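Local coordinates for protein N-methyltransferase (Streptoalloteichus sp. ATCC 53650, PDB 5BSZ) that probably transfers a methyl group from S-adenosylmethionine to the amino nitrogen of a trideoxysugar used in making the antibiotic kedarcidin, at residues 158-163 against 175-180; 186-191 against 203-208; 49-54 against 108-113; 39-44 against 141-146. All coordinates share one frame; numbering follows the deposited sequence. Where two conformers were deposited one is given.

Contact 1: 158-163 against 175-180; sequences GHIAHD and LSRSHR. With THM (thymidine), chain G.
Ala161 and Ser176 face each other as a hydrogen-bonded antiparallel pair, with Ser176 N to Ala161 O at 2.8 Å and Ala161 N to Ser176 O at 3.0 Å, in strands whose axes run 4.6 Å apart. Ala161 CB, a small methyl, fits 3.5 Å from Ser176 OG. On the face that carries His159 and Ser178 lies a bound thymidine. With CG swung opposite its own backbone N (chi1 176°), His159 lays one face of its imidazole against the sugar, CG standing 3.3 Å from thymidine C3'. Ser178 OG hydrogen-bonds thymidine O3' at 2.7 Å, and one water joins Ser178 OG to His159 N. A second water bridges His159 NE2, reached in the ring plane, and Ser176 OG. Replacing His159 with a serine would probably leave the deoxyribose without its flat floor and this water without one of its holders. On the other face Ile160 and Leu175 lie side by side, CG2 to CD1 4.2 Å, and meet Thr171 of a second subunit. The two strands form the hairpin 160-166/171-181, the first outermost within this chain in the four-stranded sheet, the second pairing in turn with strand 184-195.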
loop_
_atom_site.group_PDB
_atom_site.type_symbol
_atom_site.label_atom_id
_atom_site.label_comp_id
_atom_site.label_asym_id
_atom_site.label_seq_id
_atom_site.Cartn_x
_atom_site.Cartn_y
_atom_site.Cartn_z
ATOM N N GLY A 158 -6.362 13.944 19.813
ATOM C CA GLY A 158 -5.268 13.097 20.296
ATOM C C GLY A 158 -5.604 11.633 20.533
ATOM O O GLY A 158 -4.819 10.915 21.133
ATOM N N HIS A 159 -6.762 11.145 20.108
ATOM C CA HIS A 159 -7.071 9.768 20.416
ATOM C C HIS A 159 -6.237 8.806 19.530
ATOM O O HIS A 159 -6.204 8.976 18.316
ATOM C CB HIS A 159 -8.532 9.480 20.193
ATOM C CG HIS A 159 -8.884 8.033 20.401
ATOM N ND1 HIS A 159 -8.896 7.441 21.644
ATOM C CD2 HIS A 159 -9.239 7.064 19.524
ATOM C CE1 HIS A 159 -9.232 6.167 21.527
ATOM N NE2 HIS A 159 -9.462 5.919 20.249
ATOM N N ILE A 160 -5.629 7.798 20.151
ATOM C CA ILE A 160 -4.886 6.730 19.457
ATOM C C ILE A 160 -5.183 5.496 20.241
ATOM O O ILE A 160 -5.118 5.546 21.439
ATOM C CB ILE A 160 -3.361 6.937 19.472
ATOM C CG1 ILE A 160 -3.042 8.154 18.628
ATOM C CG2 ILE A 160 -2.650 5.677 18.957
ATOM C CD1 ILE A 160 -1.705 8.801 18.847
ATOM N N ALA A 161 -5.517 4.396 19.594
ATOM C CA ALA A 161 -5.799 3.165 20.265
ATOM C C ALA A 161 -5.210 1.998 19.473
ATOM O O ALA A 161 -5.037 2.111 18.272
ATOM C CB ALA A 161 -7.301 2.964 20.377
ATOM N N HIS A 162 -4.960 0.868 20.138
ATOM C CA HIS A 162 -4.459 -0.362 19.504
ATOM C C HIS A 162 -5.088 -1.555 20.163
ATOM O O HIS A 162 -5.550 -1.462 21.277
ATOM C CB HIS A 162 -2.954 -0.481 19.656
ATOM C CG HIS A 162 -2.509 -0.777 21.054
ATOM N ND1 HIS A 162 -2.097 0.210 21.923
ATOM C CD2 HIS A 162 -2.407 -1.946 21.729
ATOM C CE1 HIS A 162 -1.760 -0.338 23.077
ATOM N NE2 HIS A 162 -1.983 -1.638 23.000
ATOM N N ASP A 163 -5.101 -2.684 19.490
ATOM C CA ASP A 163 -5.574 -3.904 20.088
ATOM C C ASP A 163 -4.753 -5.022 19.449
ATOM O O ASP A 163 -4.217 -4.863 18.351
ATOM C CB ASP A 163 -7.045 -4.116 19.731
ATOM C CG ASP A 163 -7.729 -5.174 20.608
ATOM O OD1 ASP A 163 -8.862 -5.582 20.283
ATOM O OD2 ASP A 163 -7.163 -5.590 21.645
ATOM N N LEU A 175 -4.617 -0.659 14.875
ATOM C CA LEU A 175 -4.194 0.646 15.355
ATOM C C LEU A 175 -5.157 1.659 14.763
ATOM O O LEU A 175 -5.457 1.590 13.571
ATOM C CB LEU A 175 -2.780 0.960 14.884
ATOM C CG LEU A 175 -2.070 2.214 15.319
ATOM C CD1 LEU A 175 -1.987 2.159 16.837
ATOM C CD2 LEU A 175 -0.662 2.385 14.727
ATOM N N SER A 176 -5.579 2.616 15.579
ATOM C CA SER A 176 -6.566 3.578 15.138
ATOM C C SER A 176 -6.176 4.962 15.629
ATOM O O SER A 176 -5.470 5.101 16.635
ATOM C CB SER A 176 -7.942 3.129 15.636
ATOM O OG SER A 176 -8.100 3.459 17.005
ATOM N N ARG A 177 -6.653 5.982 14.934
ATOM C CA ARG A 177 -6.299 7.361 15.204
ATOM C C ARG A 177 -7.474 8.207 14.772
ATOM O O ARG A 177 -8.139 7.845 13.791
ATOM C CB ARG A 177 -5.151 7.748 14.336
ATOM C CG ARG A 177 -4.598 9.087 14.677
ATOM C CD ARG A 177 -3.624 9.471 13.622
ATOM N NE ARG A 177 -3.270 10.857 13.837
ATOM C CZ ARG A 177 -3.574 11.847 13.013
ATOM N NH1 ARG A 177 -3.193 13.065 13.334
ATOM N NH2 ARG A 177 -4.231 11.643 11.881
ATOM N N SER A 178 -7.750 9.308 15.476
ATOM C CA SER A 178 -8.824 10.221 15.044
ATOM C C SER A 178 -8.367 11.674 15.121
ATOM O O SER A 178 -7.493 12.008 15.909
ATOM C CB SER A 178 -10.113 9.944 15.814
ATOM O OG SER A 178 -10.115 10.541 17.109
ATOM N N HIS A 179 -8.910 12.528 14.268
ATOM C CA HIS A 179 -8.654 13.951 14.336
ATOM C C HIS A 179 -9.836 14.729 13.788
ATOM O O HIS A 179 -10.688 14.216 13.039
ATOM C CB HIS A 179 -7.378 14.377 13.606
ATOM C CG HIS A 179 -7.438 14.315 12.114
ATOM N ND1 HIS A 179 -7.280 13.135 11.410
ATOM C CD2 HIS A 179 -7.536 15.296 11.192
ATOM C CE1 HIS A 179 -7.354 13.396 10.128
ATOM N NE2 HIS A 179 -7.560 14.687 9.967
ATOM N N ARG A 180 -9.840 15.997 14.150
ATOM C CA ARG A 180 -10.952 16.875 13.890
ATOM C C ARG A 180 -10.646 17.616 12.612
ATOM O O ARG A 180 -9.509 18.053 12.381
ATOM C CB ARG A 180 -11.036 17.812 15.104
ATOM C CG ARG A 180 -12.071 18.913 15.011
ATOM C CD ARG A 180 -11.707 20.051 15.994
ATOM N NE ARG A 180 -11.440 19.605 17.368
ATOM C CZ ARG A 180 -12.345 19.512 18.342
ATOM N NH1 ARG A 180 -11.976 19.111 19.544
ATOM N NH2 ARG A 180 -13.614 19.846 18.107
HETATM O "O5'" THM G . -13.684 5.767 21.281
HETATM C "C5'" THM G . -12.574 6.634 20.969
HETATM C "C4'" THM G . -13.050 7.955 20.357
HETATM O "O4'" THM G . -13.747 8.557 21.450
HETATM C "C3'" THM G . -11.959 8.976 19.926
HETATM O "O3'" THM G . -12.088 9.358 18.540
HETATM C "C2'" THM G . -12.076 10.215 20.837
HETATM C "C1'" THM G . -13.437 9.952 21.504
HETATM N N1 THM G . -13.737 10.433 22.863
HETATM C C2 THM G . -14.104 11.792 22.825
HETATM O O2 THM G . -14.037 12.334 21.711
HETATM N N3 THM G . -14.471 12.481 23.902
HETATM C C4 THM G . -14.559 11.886 25.091
HETATM O O4 THM G . -14.933 12.545 26.116
HETATM C C5 THM G . -14.203 10.453 25.152
HETATM C C5M THM G . -14.307 9.853 26.530
HETATM C C6 THM G . -13.819 9.750 24.015
HETATM O O HOH W 1 -6.410 14.310 17.136
HETATM O O HOH W 2 -9.013 12.591 18.748
HETATM O O HOH W 3 -10.632 3.926 18.180
HETATM O O HOH W 4 -4.908 11.171 17.177
#

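Contact 2: 186-191 against 203-208; sequences RHEAHY and SQVQDL. With EDO (1,2-ethanediol), chain C.
The beta hairpin made by strands 184-195 and 198-209 forms the last two strands that this chain gives to the antiparallel sheet, and its His187 belongs to the thymidine pocket. Two hydrogen-bonded pairs, His187 with Gln206 and Ala189 with Gln204, alternate with non-hydrogen-bonded ones; His187 N to Gln206 O, at 2.7 Å, is the shortest of the backbone bonds. The His187 ring turns an edge toward Gln206 O and crosses Leu208 at about a right angle, NE2 to CD1 4.0 Å, while NE2 is hydrogen-bonded to Ser185 and the ring also meets Trp149.

The opposite face carries Arg186, Glu188, His190, Ser203, Val205 and Asp207. Ser203 CB sits over the His190 ring in a CH-pi contact, 3.7 Å from the centroid, and His201 holds ND1 of that ring. Glu188 pairs with Arg177 of the adjoining strand. Val205, branched as suits a strand, sets CG1 3.6 Å from Arg186 CG; beyond it the sheet runs on into a strand of a fourth subunit, which pairs with residues 203-205. A bend at chi3 (-71°) brings the guanidinium of Arg186 beside Asp207, the two planes only 5° apart. In this salt bridge Arg186 NE meets Asp207 OD1 at 2.7 Å and Arg186 NH2 meets Asp207 OD2 at 2.8 Å, both nearly straight and each using the syn lone pair of its oxygen.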
loop_
_atom_site.group_PDB
_atom_site.type_symbol
_atom_site.label_atom_id
_atom_site.label_comp_id
_atom_site.label_asym_id
_atom_site.label_seq_id
_atom_site.Cartn_x
_atom_site.Cartn_y
_atom_site.Cartn_z
ATOM N N ARG A 186 -12.520 12.584 11.842
ATOM C CA ARG A 186 -12.032 11.646 10.868
ATOM C C ARG A 186 -11.276 10.544 11.545
ATOM O O ARG A 186 -10.321 10.771 12.310
ATOM C CB ARG A 186 -11.132 12.355 9.864
ATOM C CG ARG A 186 -10.552 11.440 8.805
ATOM C CD ARG A 186 -10.184 12.252 7.568
ATOM N NE ARG A 186 -11.370 12.722 6.838
ATOM C CZ ARG A 186 -11.328 13.447 5.744
ATOM N NH1 ARG A 186 -10.157 13.801 5.232
ATOM N NH2 ARG A 186 -12.432 13.740 5.099
ATOM N N HIS A 187 -11.735 9.332 11.292
ATOM C CA HIS A 187 -11.272 8.141 12.005
ATOM C C HIS A 187 -10.493 7.210 11.082
ATOM O O HIS A 187 -10.996 6.746 10.039
ATOM C CB HIS A 187 -12.501 7.407 12.620
ATOM C CG HIS A 187 -13.207 8.262 13.609
ATOM N ND1 HIS A 187 -12.979 8.171 14.967
ATOM C CD2 HIS A 187 -14.079 9.285 13.436
ATOM C CE1 HIS A 187 -13.678 9.106 15.585
ATOM N NE2 HIS A 187 -14.346 9.801 14.679
ATOM N N GLU A 188 -9.231 6.962 11.417
ATOM C CA GLU A 188 -8.427 6.006 10.626
ATOM C C GLU A 188 -8.197 4.732 11.411
ATOM O O GLU A 188 -7.791 4.803 12.587
ATOM C CB GLU A 188 -7.074 6.585 10.377
ATOM C CG GLU A 188 -7.010 7.754 9.483
ATOM C CD GLU A 188 -5.695 8.497 9.607
ATOM O OE1 GLU A 188 -5.475 9.187 10.637
ATOM O OE2 GLU A 188 -4.900 8.403 8.649
ATOM N N ALA A 189 -8.466 3.583 10.799
ATOM C CA ALA A 189 -8.244 2.284 11.437
ATOM C C ALA A 189 -7.379 1.436 10.481
ATOM O O ALA A 189 -7.698 1.333 9.310
ATOM C CB ALA A 189 -9.573 1.551 11.666
ATOM N N HIS A 190 -6.283 0.873 10.981
ATOM C CA HIS A 190 -5.427 -0.034 10.209
ATOM C C HIS A 190 -5.375 -1.340 10.966
ATOM O O HIS A 190 -5.336 -1.368 12.209
ATOM C CB HIS A 190 -4.017 0.516 10.029
ATOM C CG HIS A 190 -3.941 1.684 9.105
ATOM N ND1 HIS A 190 -3.279 1.641 7.891
ATOM C CD2 HIS A 190 -4.466 2.930 9.207
ATOM C CE1 HIS A 190 -3.367 2.822 7.310
ATOM N NE2 HIS A 190 -4.087 3.617 8.083
ATOM N N TYR A 191 -5.430 -2.417 10.202
ATOM C CA TYR A 191 -5.193 -3.768 10.698
ATOM C C TYR A 191 -4.033 -4.459 9.960
ATOM O O TYR A 191 -3.912 -4.299 8.722
ATOM C CB TYR A 191 -6.411 -4.624 10.416
ATOM C CG TYR A 191 -7.655 -4.249 11.144
ATOM C CD1 TYR A 191 -8.444 -3.189 10.723
ATOM C CD2 TYR A 191 -8.062 -4.982 12.253
ATOM C CE1 TYR A 191 -9.611 -2.850 11.405
ATOM C CE2 TYR A 191 -9.228 -4.674 12.923
ATOM C CZ TYR A 191 -9.986 -3.602 12.505
ATOM O OH TYR A 191 -11.142 -3.322 13.195
ATOM N N SER A 203 -7.140 -1.108 5.672
ATOM C CA SER A 203 -7.346 0.196 6.254
ATOM C C SER A 203 -8.699 0.782 5.864
ATOM O O SER A 203 -9.255 0.422 4.822
ATOM C CB SER A 203 -6.212 1.107 5.903
ATOM O OG SER A 203 -6.311 1.464 4.574
ATOM N N GLN A 204 -9.187 1.657 6.735
ATOM C CA GLN A 204 -10.447 2.366 6.529
ATOM C C GLN A 204 -10.364 3.786 7.129
ATOM O O GLN A 204 -9.765 4.012 8.191
ATOM C CB GLN A 204 -11.570 1.546 7.166
ATOM C CG GLN A 204 -12.940 2.186 6.989
ATOM C CD GLN A 204 -14.100 1.310 7.443
ATOM O OE1 GLN A 204 -14.696 1.554 8.486
ATOM N NE2 GLN A 204 -14.427 0.309 6.655
ATOM N N VAL A 205 -10.957 4.738 6.430
ATOM C CA VAL A 205 -11.064 6.106 6.872
ATOM C C VAL A 205 -12.554 6.473 6.802
ATOM O O VAL A 205 -13.207 6.297 5.778
ATOM C CB VAL A 205 -10.271 7.101 6.033
ATOM C CG1 VAL A 205 -10.291 8.470 6.713
ATOM C CG2 VAL A 205 -8.839 6.684 5.877
ATOM N N GLN A 206 -13.074 6.957 7.919
ATOM C CA GLN A 206 -14.482 7.303 7.998
ATOM C C GLN A 206 -14.649 8.599 8.787
ATOM O O GLN A 206 -13.957 8.850 9.777
ATOM C CB GLN A 206 -15.325 6.143 8.552
ATOM C CG GLN A 206 -15.539 6.099 10.065
ATOM C CD GLN A 206 -16.310 4.874 10.566
ATOM O OE1 GLN A 206 -15.757 3.778 10.713
ATOM N NE2 GLN A 206 -17.575 5.071 10.895
ATOM N N ASP A 207 -15.576 9.413 8.303
ATOM C CA ASP A 207 -15.956 10.684 8.920
ATOM C C ASP A 207 -17.268 10.517 9.707
ATOM O O ASP A 207 -18.177 9.815 9.265
ATOM C CB ASP A 207 -16.136 11.712 7.811
ATOM C CG ASP A 207 -14.816 12.203 7.178
ATOM O OD1 ASP A 207 -13.782 12.037 7.814
ATOM O OD2 ASP A 207 -14.879 12.842 6.097
ATOM N N LEU A 208 -17.371 11.221 10.840
ATOM C CA LEU A 208 -18.608 11.447 11.560
ATOM C C LEU A 208 -18.765 12.933 11.863
ATOM O O LEU A 208 -17.762 13.602 12.195
ATOM C CB LEU A 208 -18.524 10.675 12.871
ATOM C CG LEU A 208 -18.464 9.132 12.788
ATOM C CD1 LEU A 208 -18.104 8.506 14.105
ATOM C CD2 LEU A 208 -19.793 8.568 12.287
HETATM C C1 EDO C . -13.933 10.292 3.376
HETATM O O1 EDO C . -15.085 10.971 3.932
HETATM C C2 EDO C . -13.200 11.046 2.243
HETATM O O2 EDO C . -13.886 12.175 1.670
#

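Contact 3: 49-54 against 108-113; sequences RSLLDV and FDAVCC
Asp109 OD2 is gripped by two backbone amides, Arg49 N at 2.7 Å and Ser50 N at 3.2 Å, which reach it from opposite faces of the carboxylate plane. The first bond is almost straight and comes on the anti side; the second arrives from above the plane. In the other direction, Ser50 OG, set between backbone N and carbonyl carbon (chi1 64°), accepts from Asp109 N at 2.7 Å. A short acid and a small hydroxyl thus tie the two segments together where the strands begin. An asparagine here, lacking the charge, would probably hold the amides of Arg49 and Ser50 less firmly. Beyond this point, strands 50-54 and 110-113 run parallel at the centre of the Rossmann-like methyltransferase sheet, with Val54 N to Cys112 O at 2.8 Å. Phe108 spreads its ring beneath Leu52, whose CB lies over the centre of one face, 3.7 Å from the centroid. Val54 CG2 touches Val111 CG1 at 3.9 Å, and Met134 of helix 124-135 covers both valines. On the other face of the sheet Leu51 CD2 rests 4.0 Å from Cys112 SG, with Leu62 of helix 60-65 against the leucine.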
loop_
_atom_site.group_PDB
_atom_site.type_symbol
_atom_site.label_atom_id
_atom_site.label_comp_id
_atom_site.label_asym_id
_atom_site.label_seq_id
_atom_site.Cartn_x
_atom_site.Cartn_y
_atom_site.Cartn_z
ATOM N N ARG A 49 -42.913 -3.350 24.281
ATOM C CA ARG A 49 -42.460 -4.727 23.963
ATOM C C ARG A 49 -41.883 -4.921 22.571
ATOM O O ARG A 49 -41.372 -5.993 22.244
ATOM C CB ARG A 49 -43.566 -5.766 24.186
ATOM C CG ARG A 49 -44.770 -5.635 23.281
ATOM C CD ARG A 49 -45.848 -6.718 23.456
ATOM N NE ARG A 49 -45.431 -8.126 23.494
ATOM C CZ ARG A 49 -45.292 -8.995 22.489
ATOM N NH1 ARG A 49 -44.940 -10.241 22.802
ATOM N NH2 ARG A 49 -45.450 -8.699 21.186
ATOM N N SER A 50 -41.995 -3.887 21.744
ATOM C CA SER A 50 -41.458 -3.907 20.407
ATOM C C SER A 50 -40.405 -2.805 20.244
ATOM O O SER A 50 -40.545 -1.713 20.790
ATOM C CB SER A 50 -42.539 -3.723 19.348
ATOM O OG SER A 50 -43.160 -2.476 19.431
ATOM N N LEU A 51 -39.368 -3.145 19.485
ATOM C CA LEU A 51 -38.187 -2.249 19.347
ATOM C C LEU A 51 -37.539 -2.424 17.980
ATOM O O LEU A 51 -37.326 -3.560 17.495
ATOM C CB LEU A 51 -37.168 -2.541 20.444
ATOM C CG LEU A 51 -35.905 -1.643 20.411
ATOM C CD1 LEU A 51 -35.468 -1.282 21.808
ATOM C CD2 LEU A 51 -34.774 -2.310 19.673
ATOM N N LEU A 52 -37.214 -1.292 17.361
ATOM C CA LEU A 52 -36.377 -1.262 16.172
ATOM C C LEU A 52 -35.001 -0.599 16.407
ATOM O O LEU A 52 -34.942 0.493 16.952
ATOM C CB LEU A 52 -37.119 -0.505 15.090
ATOM C CG LEU A 52 -36.295 -0.173 13.843
ATOM C CD1 LEU A 52 -36.074 -1.403 12.984
ATOM C CD2 LEU A 52 -36.824 0.934 12.982
ATOM N N ASP A 53 -33.924 -1.321 16.099
ATOM C CA ASP A 53 -32.545 -0.810 16.199
ATOM C C ASP A 53 -32.015 -0.478 14.800
ATOM O O ASP A 53 -31.834 -1.342 13.919
ATOM C CB ASP A 53 -31.651 -1.788 16.956
ATOM C CG ASP A 53 -30.220 -1.263 17.193
ATOM O OD1 ASP A 53 -30.059 -0.017 17.231
ATOM O OD2 ASP A 53 -29.296 -2.110 17.345
ATOM N N VAL A 54 -31.792 0.817 14.590
ATOM C CA VAL A 54 -31.423 1.400 13.301
ATOM C C VAL A 54 -29.895 1.550 13.212
ATOM O O VAL A 54 -29.279 2.146 14.087
ATOM C CB VAL A 54 -32.095 2.764 13.093
ATOM C CG1 VAL A 54 -31.670 3.385 11.780
ATOM C CG2 VAL A 54 -33.612 2.613 13.175
ATOM N N PHE A 108 -43.322 0.633 16.263
ATOM C CA PHE A 108 -42.685 -0.087 17.339
ATOM C C PHE A 108 -42.850 0.778 18.580
ATOM O O PHE A 108 -42.931 1.986 18.446
ATOM C CB PHE A 108 -41.186 -0.256 17.074
ATOM C CG PHE A 108 -40.861 -1.048 15.851
ATOM C CD1 PHE A 108 -40.832 -0.443 14.622
ATOM C CD2 PHE A 108 -40.517 -2.368 15.934
ATOM C CE1 PHE A 108 -40.500 -1.149 13.479
ATOM C CE2 PHE A 108 -40.242 -3.091 14.795
ATOM C CZ PHE A 108 -40.222 -2.510 13.572
ATOM N N ASP A 109 -42.858 0.185 19.781
ATOM C CA ASP A 109 -42.908 0.973 21.015
ATOM C C ASP A 109 -41.660 1.866 21.215
ATOM O O ASP A 109 -41.747 2.927 21.796
ATOM C CB ASP A 109 -43.004 0.050 22.228
ATOM C CG ASP A 109 -44.338 -0.755 22.228
ATOM O OD1 ASP A 109 -45.306 -0.137 21.798
ATOM O OD2 ASP A 109 -44.379 -1.964 22.533
ATOM N N ALA A 110 -40.519 1.399 20.728
ATOM C CA ALA A 110 -39.230 2.144 20.820
ATOM C C ALA A 110 -38.405 2.014 19.536
ATOM O O ALA A 110 -38.418 0.970 18.847
ATOM C CB ALA A 110 -38.409 1.589 21.955
ATOM N N VAL A 111 -37.683 3.081 19.216
ATOM C CA VAL A 111 -36.688 3.052 18.128
ATOM C C VAL A 111 -35.345 3.559 18.713
ATOM O O VAL A 111 -35.268 4.613 19.390
ATOM C CB VAL A 111 -37.152 3.895 16.925
ATOM C CG1 VAL A 111 -36.093 3.970 15.824
ATOM C CG2 VAL A 111 -38.454 3.367 16.287
ATOM N N CYS A 112 -34.270 2.824 18.447
ATOM C CA CYS A 112 -32.967 3.321 18.880
ATOM C C CYS A 112 -31.955 3.366 17.746
ATOM O O CYS A 112 -32.056 2.655 16.726
ATOM C CB CYS A 112 -32.450 2.546 20.097
ATOM S SG CYS A 112 -32.181 0.781 19.809
ATOM N N CYS A 113 -30.953 4.221 17.929
ATOM C CA CYS A 113 -29.809 4.246 17.035
ATOM C C CYS A 113 -28.576 4.491 17.911
ATOM O O CYS A 113 -28.483 5.545 18.567
ATOM C CB CYS A 113 -30.028 5.387 16.056
ATOM S SG CYS A 113 -28.717 5.552 14.816
#

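Contact 4: 39-44 against 141-146; sequences RVVRER and GGVLVI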
loop_
_atom_site.group_PDB
_atom_site.type_symbol
_atom_site.label_atom_id
_atom_site.label_comp_id
_atom_site.label_asym_id
_atom_site.label_seq_id
_atom_site.Cartn_x
_atom_site.Cartn_y
_atom_site.Cartn_z
ATOM N N ARG A 39 -34.066 0.792 30.046
ATOM C CA ARG A 39 -34.411 1.612 31.202
ATOM C C ARG A 39 -35.110 2.883 30.785
ATOM O O ARG A 39 -36.173 3.219 31.322
ATOM C CB ARG A 39 -33.141 1.923 32.003
ATOM C CG ARG A 39 -33.315 2.743 33.264
ATOM C CD ARG A 39 -31.965 3.231 33.783
ATOM N NE ARG A 39 -32.057 4.663 34.049
ATOM C CZ ARG A 39 -31.377 5.315 34.982
ATOM N NH1 ARG A 39 -31.567 6.619 35.130
ATOM N NH2 ARG A 39 -30.501 4.682 35.748
ATOM N N VAL A 40 -34.529 3.618 29.835
ATOM C CA VAL A 40 -35.103 4.877 29.394
ATOM C C VAL A 40 -36.483 4.652 28.721
ATOM O O VAL A 40 -37.413 5.446 28.846
ATOM C CB VAL A 40 -34.135 5.573 28.395
ATOM C CG1 VAL A 40 -34.851 6.659 27.647
ATOM C CG2 VAL A 40 -32.904 6.140 29.101
ATOM N N VAL A 41 -36.611 3.579 27.947
ATOM C CA VAL A 41 -37.886 3.210 27.312
ATOM C C VAL A 41 -38.957 2.792 28.369
ATOM O O VAL A 41 -40.069 3.302 28.357
ATOM C CB VAL A 41 -37.667 2.065 26.293
ATOM C CG1 VAL A 41 -39.001 1.457 25.830
ATOM C CG2 VAL A 41 -36.905 2.618 25.077
ATOM N N ARG A 42 -38.607 1.898 29.283
ATOM C CA ARG A 42 -39.580 1.411 30.251
ATOM C C ARG A 42 -40.018 2.487 31.236
ATOM O O ARG A 42 -41.194 2.528 31.614
ATOM C CB ARG A 42 -39.081 0.160 30.925
ATOM C CG ARG A 42 -39.035 -1.059 30.009
ATOM C CD ARG A 42 -40.431 -1.646 29.837
ATOM N NE ARG A 42 -40.455 -2.806 28.936
ATOM C CZ ARG A 42 -39.958 -4.002 29.221
ATOM N NH1 ARG A 42 -39.384 -4.268 30.382
ATOM N NH2 ARG A 42 -40.029 -4.981 28.343
ATOM N N GLU A 43 -39.141 3.424 31.577
ATOM C CA GLU A 43 -39.580 4.585 32.353
ATOM C C GLU A 43 -40.687 5.360 31.684
ATOM O O GLU A 43 -41.498 5.947 32.381
ATOM C CB GLU A 43 -38.498 5.644 32.623
ATOM C CG GLU A 43 -37.349 5.198 33.492
ATOM C CD GLU A 43 -36.266 6.275 33.651
ATOM O OE1 GLU A 43 -35.946 7.052 32.727
ATOM O OE2 GLU A 43 -35.649 6.299 34.719
ATOM N N ARG A 44 -40.645 5.488 30.363
ATOM C CA ARG A 44 -41.556 6.379 29.655
ATOM C C ARG A 44 -42.723 5.556 29.070
ATOM O O ARG A 44 -43.736 6.116 28.713
ATOM C CB ARG A 44 -40.822 7.140 28.549
ATOM C CG ARG A 44 -39.957 8.328 29.007
ATOM C CD ARG A 44 -38.683 8.516 28.133
ATOM N NE ARG A 44 -37.870 9.552 28.769
ATOM C CZ ARG A 44 -37.066 9.298 29.787
ATOM N NH1 ARG A 44 -36.831 8.047 30.177
ATOM N NH2 ARG A 44 -36.452 10.294 30.368
ATOM N N GLY A 141 -46.718 8.339 22.057
ATOM C CA GLY A 141 -46.181 7.726 23.249
ATOM C C GLY A 141 -44.943 6.857 23.023
ATOM O O GLY A 141 -44.349 6.409 23.992
ATOM N N GLY A 142 -44.609 6.552 21.772
ATOM C CA GLY A 142 -43.349 5.848 21.441
ATOM C C GLY A 142 -42.089 6.603 21.839
ATOM O O GLY A 142 -42.067 7.844 21.874
ATOM N N VAL A 143 -41.040 5.849 22.158
ATOM C CA VAL A 143 -39.748 6.407 22.625
ATOM C C VAL A 143 -38.624 6.231 21.593
ATOM O O VAL A 143 -38.339 5.114 21.111
ATOM C CB VAL A 143 -39.312 5.743 23.925
ATOM C CG1 VAL A 143 -38.147 6.468 24.583
ATOM C CG2 VAL A 143 -40.477 5.650 24.933
ATOM N N LEU A 144 -37.987 7.352 21.299
ATOM C CA LEU A 144 -36.898 7.402 20.332
ATOM C C LEU A 144 -35.636 7.676 21.147
ATOM O O LEU A 144 -35.577 8.644 21.924
ATOM C CB LEU A 144 -37.163 8.485 19.310
ATOM C CG LEU A 144 -36.443 8.364 17.964
ATOM C CD1 LEU A 144 -36.983 9.487 17.091
ATOM C CD2 LEU A 144 -34.937 8.471 18.076
ATOM N N VAL A 145 -34.695 6.753 21.070
ATOM C CA VAL A 145 -33.428 6.842 21.833
ATOM C C VAL A 145 -32.226 6.958 20.897
ATOM O O VAL A 145 -31.883 6.049 20.120
ATOM C CB VAL A 145 -33.225 5.630 22.751
ATOM C CG1 VAL A 145 -32.026 5.751 23.643
ATOM C CG2 VAL A 145 -34.449 5.332 23.612
ATOM N N ILE A 146 -31.532 8.082 21.016
ATOM C CA ILE A 146 -30.291 8.327 20.228
ATOM C C ILE A 146 -29.086 8.416 21.152
ATOM O O ILE A 146 -29.091 9.196 22.124
ATOM C CB ILE A 146 -30.413 9.646 19.472
ATOM C CG1 ILE A 146 -31.585 9.574 18.500
ATOM C CG2 ILE A 146 -29.108 9.970 18.749
ATOM C CD1 ILE A 146 -31.934 10.913 17.882
HETATM O O HOH W 5 -45.079 7.045 26.669
#
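Val41 lies across two valines of the strand, its CG2 being 3.9 Å from Val145 CG2 and 4.1 Å from Val143 CG1. Branched, wholly apolar side chains suit this seam between helix and sheet, which has no direct hydrogen bond across it. Arg44 adds its aliphatic part, crossing Val143 at about a right angle with CB 3.9 Å from CG2. A bend at chi2 (146°) helps bring Arg44 NH1 to Val40 O at 3.0 Å, in the carbonyl plane and on a lone pair, and to Glu43 OE1 at 2.9 Å. Glu43 and, through NH2, Glu228 are its salt-bridge partners, so the apolar stem on Val143 ends in a paired charge. One water joins Arg44 O to Gly141 O, where the chain enters the strand. Farther out, Val242 of strand 240-245 touches Val40, Arg44 and Val143, while Leu144 turns to helix 124-135 on the opposite side of the sheet. Such helices layered on both sides of a central sheet are characteristic of the Rossmann-like methyltransferase fold.

The four contacts fall into two pairs on opposite sides of the chain's centre. Contacts 3 and 4, with centres about 9 Å apart, share the mixed seven-stranded sheet: strand 110-113 of contact 3 bonds to strand 143-146 of contact 4, and residues 49-54 and 108-113 both fall in the sequence interval that contact 4 spans. Contacts 1 and 2 come later in the chain, one after the other, and their centres are likewise about 9 Å apart; strands 171-181 and 184-195 join them within the four-stranded antiparallel sheet. About 28 to 33 Å separates centres of one pair from those of the other. The first sheet, with its loops, carries most of the S-adenosyl-L-homocysteine site; the second contributes to the thymidine pocket and meets neighbouring subunits.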